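Putative sugar ABC transporter, substrate-binding protein (Clostridium phytofermentans, PDB 4WZZ) binds L-rhamnose in the cleft between its two lobes and probably hands the sugar to an ABC transporter for uptake. Local coordinates at residues I59-S63 with Q100-I104; V112-A118 with I137-D143; D169-I174 with P292-L296. All blocks are in the same frame, centred on the assembly; numbering follows the deposited sequence.

Contact 1 (I59-S63 with Q100-I104); sequences IIVKS and QITCI. With RAM (alpha-L-rhamnopyranose), chain B.
I60, at the end of strand 56-60, points toward helix 97-110, and both of its branches touch it. CG2 meets CG of Q100 and CB of C103, 3.9 Å from each. The longer branch, with CG1 anti to the carbonyl carbon (chi1 -61°) and extended beyond, carries CD1 onto the peptide between C103 and I104, 3.8 Å from CA of I104 and equally close to its CG1. This is a helix packed on the parallel part of the mixed sheet in a periplasmic-binding-protein lobe, at the C-terminal edge where such folds bind ligand. The extended chain of Q100 passes obliquely by I60 and delivers its amide to the point where the strand gives way to loop. There NE2 donates to O of V61 at 3.1 Å, lying 53° out of the carbonyl plane, though the acceptor is nearly in the amide plane. The same nitrogen also serves O of A118, while OE1 accepts from N of N120, which fixes the flip of the amide. K62 turns away from the helix and extends its chain to rhamnose, NZ donating to O2 at 2.9 Å and more weakly to O3; N192 takes another bond from NZ.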
# COMPACT_ATOMS: atom_id res chain seq x y z
N ILE A 59 -2.65 12.81 -9.53
CA ILE A 59 -2.44 11.74 -8.57
C ILE A 59 -1.63 12.31 -7.43
O ILE A 59 -0.60 12.95 -7.64
CB ILE A 59 -1.76 10.48 -9.16
CG1 ILE A 59 -1.60 9.42 -8.05
CG2 ILE A 59 -0.45 10.86 -9.85
CD1 ILE A 59 -1.25 8.05 -8.55
N ILE A 60 -2.14 12.10 -6.22
CA ILE A 60 -1.50 12.57 -5.01
C ILE A 60 -1.12 11.35 -4.21
O ILE A 60 -1.99 10.66 -3.68
CB ILE A 60 -2.45 13.46 -4.19
CG1 ILE A 60 -2.85 14.68 -5.02
CG2 ILE A 60 -1.74 13.91 -2.93
CD1 ILE A 60 -3.97 15.52 -4.39
N VAL A 61 0.16 11.02 -4.20
CA VAL A 61 0.60 9.84 -3.49
C VAL A 61 0.73 10.17 -1.99
O VAL A 61 0.49 11.29 -1.60
CB VAL A 61 1.92 9.29 -4.06
CG1 VAL A 61 1.74 8.88 -5.50
CG2 VAL A 61 3.03 10.31 -3.96
N LYS A 62 1.11 9.20 -1.17
CA LYS A 62 1.23 9.47 0.26
C LYS A 62 2.34 10.48 0.55
O LYS A 62 2.19 11.38 1.37
CB LYS A 62 1.56 8.20 1.03
CG LYS A 62 0.45 7.24 1.33
CD LYS A 62 0.96 6.24 2.40
CE LYS A 62 -0.09 5.27 2.82
NZ LYS A 62 0.46 4.28 3.78
N SER A 63 3.49 10.31 -0.08
CA SER A 63 4.66 11.09 0.29
C SER A 63 5.82 10.99 -0.67
O SER A 63 5.94 10.02 -1.43
CB SER A 63 5.15 10.68 1.68
OG SER A 63 5.56 9.31 1.70
N GLN A 100 -0.82 16.68 2.61
CA GLN A 100 -1.70 16.25 1.53
C GLN A 100 -2.79 17.23 1.17
O GLN A 100 -3.15 17.38 0.00
CB GLN A 100 -2.35 14.90 1.87
CG GLN A 100 -1.85 13.88 0.96
CD GLN A 100 -2.36 12.49 1.22
OE1 GLN A 100 -3.15 12.23 2.13
NE2 GLN A 100 -1.88 11.56 0.39
N ILE A 101 -3.34 17.89 2.17
CA ILE A 101 -4.37 18.87 1.96
C ILE A 101 -3.81 20.00 1.09
O ILE A 101 -4.48 20.50 0.20
CB ILE A 101 -4.89 19.40 3.30
CG1 ILE A 101 -5.70 18.30 3.99
CG2 ILE A 101 -5.73 20.63 3.06
CD1 ILE A 101 -5.90 18.49 5.49
N THR A 102 -2.56 20.38 1.34
CA THR A 102 -1.93 21.39 0.52
C THR A 102 -1.93 20.94 -0.95
O THR A 102 -2.22 21.72 -1.84
CB THR A 102 -0.49 21.64 1.00
OG1 THR A 102 -0.54 22.15 2.33
CG2 THR A 102 0.22 22.64 0.10
N CYS A 103 -1.63 19.66 -1.18
CA CYS A 103 -1.63 19.14 -2.55
C CYS A 103 -3.03 19.09 -3.14
O CYS A 103 -3.23 19.36 -4.32
CB CYS A 103 -0.98 17.75 -2.63
SG CYS A 103 0.76 17.72 -2.15
N ILE A 104 -4.02 18.71 -2.35
CA ILE A 104 -5.39 18.68 -2.86
C ILE A 104 -5.78 20.06 -3.29
O ILE A 104 -6.37 20.27 -4.36
CB ILE A 104 -6.37 18.19 -1.80
CG1 ILE A 104 -6.05 16.73 -1.46
CG2 ILE A 104 -7.81 18.35 -2.32
CD1 ILE A 104 -6.57 16.29 -0.13
C1 RAM B . 4.56 2.02 1.60
C2 RAM B . 3.30 2.89 1.61
C3 RAM B . 2.17 2.28 0.79
C4 RAM B . 1.96 0.81 1.12
C5 RAM B . 3.29 0.06 1.03
C6 RAM B . 3.15 -1.39 1.46
O1 RAM B . 5.13 2.09 0.34
O2 RAM B . 2.95 3.01 2.95
O3 RAM B . 1.00 3.07 1.04
O4 RAM B . 1.02 0.24 0.23
O5 RAM B . 4.26 0.66 1.85

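Contact 2 (V112-A118 with I137-D143); sequences VDCIAIA and IHVLSLD. With RAM (alpha-L-rhamnopyranose), chain B.
C114 to I117 run parallel to H138 to S141 as adjacent sheet strands, and the tightest part of the contact is the backbone ladder between them. N of I115 donates to O of H138, and O of I115 accepts from N of L140, each at 2.8 Å and close to the line of the carbonyl. Further along, O of I117 is gripped twice: OG of S141 approaches nearly end-on at 2.9 Å, and N of L142 comes from above the carbonyl plane. The serine reaches that oxygen because its hydroxyl is anti to the backbone N (chi1 180°), and OG also bonds N of T146. On the face of A116 and L140, CD2 of the leucine lies 3.7 Å from CB of the alanine. On the other face CG2 of I117 and CG1 of V139 approach only to 4.5 Å, while CG1 of I115 rests against CG2 of I137, whose own CG1 is 3.3 Å from O of V112. The partly exposed end, at D113 and H138, has the longest bond of the ladder, H138 N to D113 O at 3.1 Å, with the same oxygen at the edge of the imidazole ring. At the opposite end D143 projects into the sugar site, where OD1 accepts from O4 of rhamnose and OD2 from O3, the latter at 2.6 Å. The two strands belong to a right-handed beta-alpha-beta crossover through helix 126-134. Strand 56-60 flanks 114-117, helix 97-110 covers I115 and I117, and helix 299-315 packs on C114, L140 and L142.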
# COMPACT_ATOMS: atom_id res chain seq x y z
N VAL A 112 -8.09 20.68 -12.28
CA VAL A 112 -8.04 19.32 -12.79
C VAL A 112 -9.44 18.71 -12.84
O VAL A 112 -10.35 19.18 -12.18
CB VAL A 112 -7.13 18.41 -11.94
CG1 VAL A 112 -5.73 19.02 -11.83
CG2 VAL A 112 -7.74 18.14 -10.54
N ASP A 113 -9.57 17.64 -13.61
CA ASP A 113 -10.85 16.96 -13.80
C ASP A 113 -11.04 15.79 -12.84
O ASP A 113 -12.18 15.39 -12.54
CB ASP A 113 -10.95 16.47 -15.25
CG ASP A 113 -10.85 17.60 -16.25
OD1 ASP A 113 -11.80 18.41 -16.29
OD2 ASP A 113 -9.86 17.69 -17.00
N CYS A 114 -9.93 15.24 -12.35
CA CYS A 114 -9.96 14.05 -11.52
C CYS A 114 -8.80 14.09 -10.55
O CYS A 114 -7.72 14.56 -10.90
CB CYS A 114 -9.88 12.82 -12.42
SG CYS A 114 -9.90 11.25 -11.54
N ILE A 115 -9.06 13.65 -9.33
CA ILE A 115 -8.01 13.46 -8.32
C ILE A 115 -8.02 12.00 -7.88
O ILE A 115 -9.07 11.45 -7.55
CB ILE A 115 -8.25 14.38 -7.10
CG1 ILE A 115 -8.02 15.83 -7.49
CG2 ILE A 115 -7.34 13.99 -5.91
CD1 ILE A 115 -8.35 16.80 -6.40
N ALA A 116 -6.85 11.37 -7.92
CA ALA A 116 -6.66 10.03 -7.40
C ALA A 116 -5.74 10.17 -6.21
O ALA A 116 -4.64 10.69 -6.36
CB ALA A 116 -6.03 9.12 -8.46
N ILE A 117 -6.18 9.73 -5.04
CA ILE A 117 -5.41 9.98 -3.83
C ILE A 117 -5.18 8.74 -2.96
O ILE A 117 -6.08 7.93 -2.75
CB ILE A 117 -6.03 11.11 -3.03
CG1 ILE A 117 -5.16 11.45 -1.82
CG2 ILE A 117 -7.48 10.79 -2.65
CD1 ILE A 117 -5.34 12.88 -1.33
N ALA A 118 -3.94 8.62 -2.47
CA ALA A 118 -3.54 7.60 -1.51
C ALA A 118 -3.48 8.28 -0.15
O ALA A 118 -2.55 9.04 0.13
CB ALA A 118 -2.20 7.02 -1.88
N ILE A 137 -15.00 17.93 -9.55
CA ILE A 137 -13.87 17.02 -9.71
C ILE A 137 -14.17 15.59 -9.23
O ILE A 137 -14.62 15.37 -8.10
CB ILE A 137 -12.65 17.55 -8.96
CG1 ILE A 137 -12.31 18.95 -9.48
CG2 ILE A 137 -11.46 16.58 -9.12
CD1 ILE A 137 -11.19 19.68 -8.74
N HIS A 138 -13.93 14.62 -10.10
CA HIS A 138 -14.07 13.22 -9.74
C HIS A 138 -12.98 12.86 -8.75
O HIS A 138 -11.81 13.06 -9.03
CB HIS A 138 -13.93 12.33 -10.97
CG HIS A 138 -15.01 12.53 -11.98
ND1 HIS A 138 -16.18 11.81 -11.97
CD2 HIS A 138 -15.09 13.36 -13.05
CE1 HIS A 138 -16.95 12.21 -12.97
NE2 HIS A 138 -16.31 13.15 -13.64
N VAL A 139 -13.36 12.30 -7.60
CA VAL A 139 -12.35 11.83 -6.65
C VAL A 139 -12.32 10.31 -6.58
O VAL A 139 -13.35 9.67 -6.34
CB VAL A 139 -12.58 12.41 -5.25
CG1 VAL A 139 -11.50 11.87 -4.28
CG2 VAL A 139 -12.55 13.92 -5.28
N LEU A 140 -11.14 9.75 -6.78
CA LEU A 140 -10.89 8.32 -6.69
C LEU A 140 -9.77 8.14 -5.65
O LEU A 140 -8.97 9.04 -5.45
CB LEU A 140 -10.43 7.80 -8.06
CG LEU A 140 -9.93 6.38 -8.21
CD1 LEU A 140 -10.31 5.83 -9.56
CD2 LEU A 140 -8.41 6.32 -8.01
N SER A 141 -9.75 7.01 -4.97
CA SER A 141 -8.69 6.75 -4.02
C SER A 141 -7.99 5.47 -4.43
O SER A 141 -8.62 4.60 -5.04
CB SER A 141 -9.30 6.67 -2.62
OG SER A 141 -8.34 6.43 -1.62
N LEU A 142 -6.69 5.36 -4.13
CA LEU A 142 -5.91 4.15 -4.39
C LEU A 142 -4.91 3.95 -3.26
O LEU A 142 -4.53 4.91 -2.58
CB LEU A 142 -5.17 4.18 -5.73
CG LEU A 142 -3.87 4.99 -5.85
CD1 LEU A 142 -3.16 4.72 -7.17
CD2 LEU A 142 -4.15 6.48 -5.70
N ASP A 143 -4.48 2.70 -3.09
CA ASP A 143 -3.37 2.33 -2.18
C ASP A 143 -3.77 2.43 -0.72
O ASP A 143 -3.63 1.46 0.05
CB ASP A 143 -2.13 3.19 -2.47
CG ASP A 143 -0.94 2.83 -1.61
OD1 ASP A 143 -0.63 1.62 -1.48
OD2 ASP A 143 -0.31 3.76 -1.09
C1 RAM B . 4.56 2.02 1.60
C2 RAM B . 3.30 2.89 1.61
C3 RAM B . 2.17 2.28 0.79
C4 RAM B . 1.96 0.81 1.12
C5 RAM B . 3.29 0.06 1.03
C6 RAM B . 3.15 -1.39 1.46
O1 RAM B . 5.13 2.09 0.34
O2 RAM B . 2.95 3.01 2.95
O3 RAM B . 1.00 3.07 1.04
O4 RAM B . 1.02 0.24 0.23
O5 RAM B . 4.26 0.66 1.85

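Contact 3 (D169-I174 with P292-L296); sequences DAILDI and PYMFL
The last turns of helix 160-174 lie against the stretch leading into strand 294-296, with I174 and P292 7.4 Å apart between CA atoms. Y293 has the largest share of the contact. Its CG sits between the backbone N and the carbonyl carbon (chi1 56°), a torsion that swings the phenol toward the helix and brings OH to D173. The hydroxyl donates to OD2 at 2.6 Å, using the lone pair of that oxygen that faces away from OD1. The carboxylate and ring planes are 28° apart, and OD2 stands at the ring edge, so the bond is made almost within the plane of the phenol. I174 covers one face of the same ring: CD1 lies 4.2 Å from the centroid, displaced toward the rim, in a CH-pi contact. The isoleucine side chain slides past Y293 in the opposite direction, and its CG1 reaches CG of the P292 ring at 3.7 Å. A170 touches both aromatic rings: its CB is 3.6 Å from CE2 of Y293 and meets the edge of F295 at CE1. D173 is exposed, whereas A170 and F295 are buried. K358 makes a cation-pi interaction with Y293. On the sheet side, T271 of strand 269-272 touches A170 and I174, while V243 of strand 243-246 meets I171 and I174. Strand 294-296 pairs antiparallel with 357-359, so the contact joins the end of helix 160-174 to this two-stranded sheet, which is itself tied to strand 269-272 by a backbone bond of F295 with G272.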
# COMPACT_ATOMS: atom_id res chain seq x y z
N ASP A 169 0.22 -15.90 8.60
CA ASP A 169 0.76 -17.23 8.30
C ASP A 169 2.27 -17.16 8.16
O ASP A 169 2.97 -18.08 8.60
CB ASP A 169 0.11 -17.82 7.04
CG ASP A 169 -1.33 -18.29 7.28
OD1 ASP A 169 -1.69 -18.55 8.45
OD2 ASP A 169 -2.11 -18.39 6.30
N ALA A 170 2.80 -16.06 7.60
CA ALA A 170 4.23 -15.87 7.53
C ALA A 170 4.85 -15.80 8.90
O ALA A 170 5.86 -16.45 9.18
CB ALA A 170 4.58 -14.61 6.73
N ILE A 171 4.26 -15.01 9.79
CA ILE A 171 4.79 -14.91 11.15
C ILE A 171 4.78 -16.27 11.84
O ILE A 171 5.76 -16.66 12.47
CB ILE A 171 4.02 -13.86 11.97
CG1 ILE A 171 4.25 -12.44 11.40
CG2 ILE A 171 4.44 -13.91 13.41
CD1 ILE A 171 3.05 -11.53 11.60
N LEU A 172 3.69 -17.00 11.69
CA LEU A 172 3.55 -18.29 12.34
C LEU A 172 4.65 -19.25 11.85
O LEU A 172 5.21 -20.01 12.63
CB LEU A 172 2.16 -18.87 12.07
CG LEU A 172 1.90 -20.22 12.74
CD1 LEU A 172 1.89 -20.08 14.26
CD2 LEU A 172 0.59 -20.81 12.26
N ASP A 173 4.90 -19.22 10.55
CA ASP A 173 5.90 -20.08 9.94
C ASP A 173 7.30 -19.69 10.37
O ASP A 173 8.06 -20.49 10.91
CB ASP A 173 5.78 -19.97 8.41
CG ASP A 173 6.83 -20.78 7.68
OD1 ASP A 173 7.23 -21.87 8.17
OD2 ASP A 173 7.24 -20.35 6.59
N ILE A 174 7.64 -18.42 10.15
CA ILE A 174 8.98 -17.93 10.35
C ILE A 174 9.41 -17.96 11.84
O ILE A 174 10.58 -18.15 12.15
CB ILE A 174 9.12 -16.52 9.74
CG1 ILE A 174 8.93 -16.60 8.22
CG2 ILE A 174 10.42 -15.90 10.10
CD1 ILE A 174 8.59 -15.24 7.58
N PRO A 292 12.93 -14.42 5.16
CA PRO A 292 12.76 -15.65 4.39
C PRO A 292 11.82 -15.45 3.22
O PRO A 292 11.98 -16.13 2.20
CB PRO A 292 12.14 -16.62 5.40
CG PRO A 292 12.30 -15.97 6.73
CD PRO A 292 12.35 -14.51 6.51
N TYR A 293 10.88 -14.52 3.37
CA TYR A 293 9.94 -14.16 2.31
C TYR A 293 9.06 -13.03 2.78
O TYR A 293 8.98 -12.72 3.98
CB TYR A 293 9.09 -15.35 1.83
CG TYR A 293 8.28 -16.07 2.90
CD1 TYR A 293 8.81 -17.14 3.59
CD2 TYR A 293 6.96 -15.71 3.17
CE1 TYR A 293 8.07 -17.83 4.54
CE2 TYR A 293 6.20 -16.41 4.12
CZ TYR A 293 6.77 -17.46 4.80
OH TYR A 293 6.06 -18.17 5.76
N MSE A 294 8.48 -12.36 1.80
CA MSE A 294 7.58 -11.23 2.08
C MSE A 294 6.57 -11.15 0.94
O MSE A 294 6.54 -12.03 0.07
CB MSE A 294 8.38 -9.95 2.25
CG MSE A 294 9.30 -9.63 1.11
SE MSE A 294 8.34 -8.61 -0.25
CE MSE A 294 9.90 -8.17 -1.44
N PHE A 295 5.71 -10.14 0.96
CA PHE A 295 4.64 -10.04 -0.03
C PHE A 295 4.52 -8.64 -0.58
O PHE A 295 4.83 -7.66 0.08
CB PHE A 295 3.29 -10.40 0.62
CG PHE A 295 3.28 -11.75 1.27
CD1 PHE A 295 3.78 -11.90 2.55
CD2 PHE A 295 2.80 -12.86 0.60
CE1 PHE A 295 3.82 -13.14 3.14
CE2 PHE A 295 2.83 -14.10 1.22
CZ PHE A 295 3.34 -14.22 2.47
N LEU A 296 4.01 -8.55 -1.80
CA LEU A 296 3.54 -7.26 -2.29
C LEU A 296 2.57 -7.53 -3.43
O LEU A 296 1.76 -8.47 -3.34
CB LEU A 296 4.71 -6.34 -2.68
CG LEU A 296 4.38 -4.84 -2.62
CD1 LEU A 296 4.34 -4.35 -1.17
CD2 LEU A 296 5.38 -4.01 -3.45

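Contacts 1 and 2 are buried neighbours, with centres 10 Å apart in one lobe, and both touch rhamnose. Adjacent strands 56-60 and 114-117 join them directly: N of I60 lies 2.9 Å from O of A116, a probable hydrogen bond. Contact 1 depends on apolar helix-on-sheet packing and one amide, whereas contact 2 is chiefly a parallel backbone ladder; K62 and D143 extend them into the same sugar site. Contact 3 lies on the opposite side of the chain's centre, its own centre about 32 Å from that of contact 1 and 33 Å from that of contact 2. Partly exposed, it replaces this sheet chemistry with an aromatic, proline and carboxylate interface, and no sugar bond.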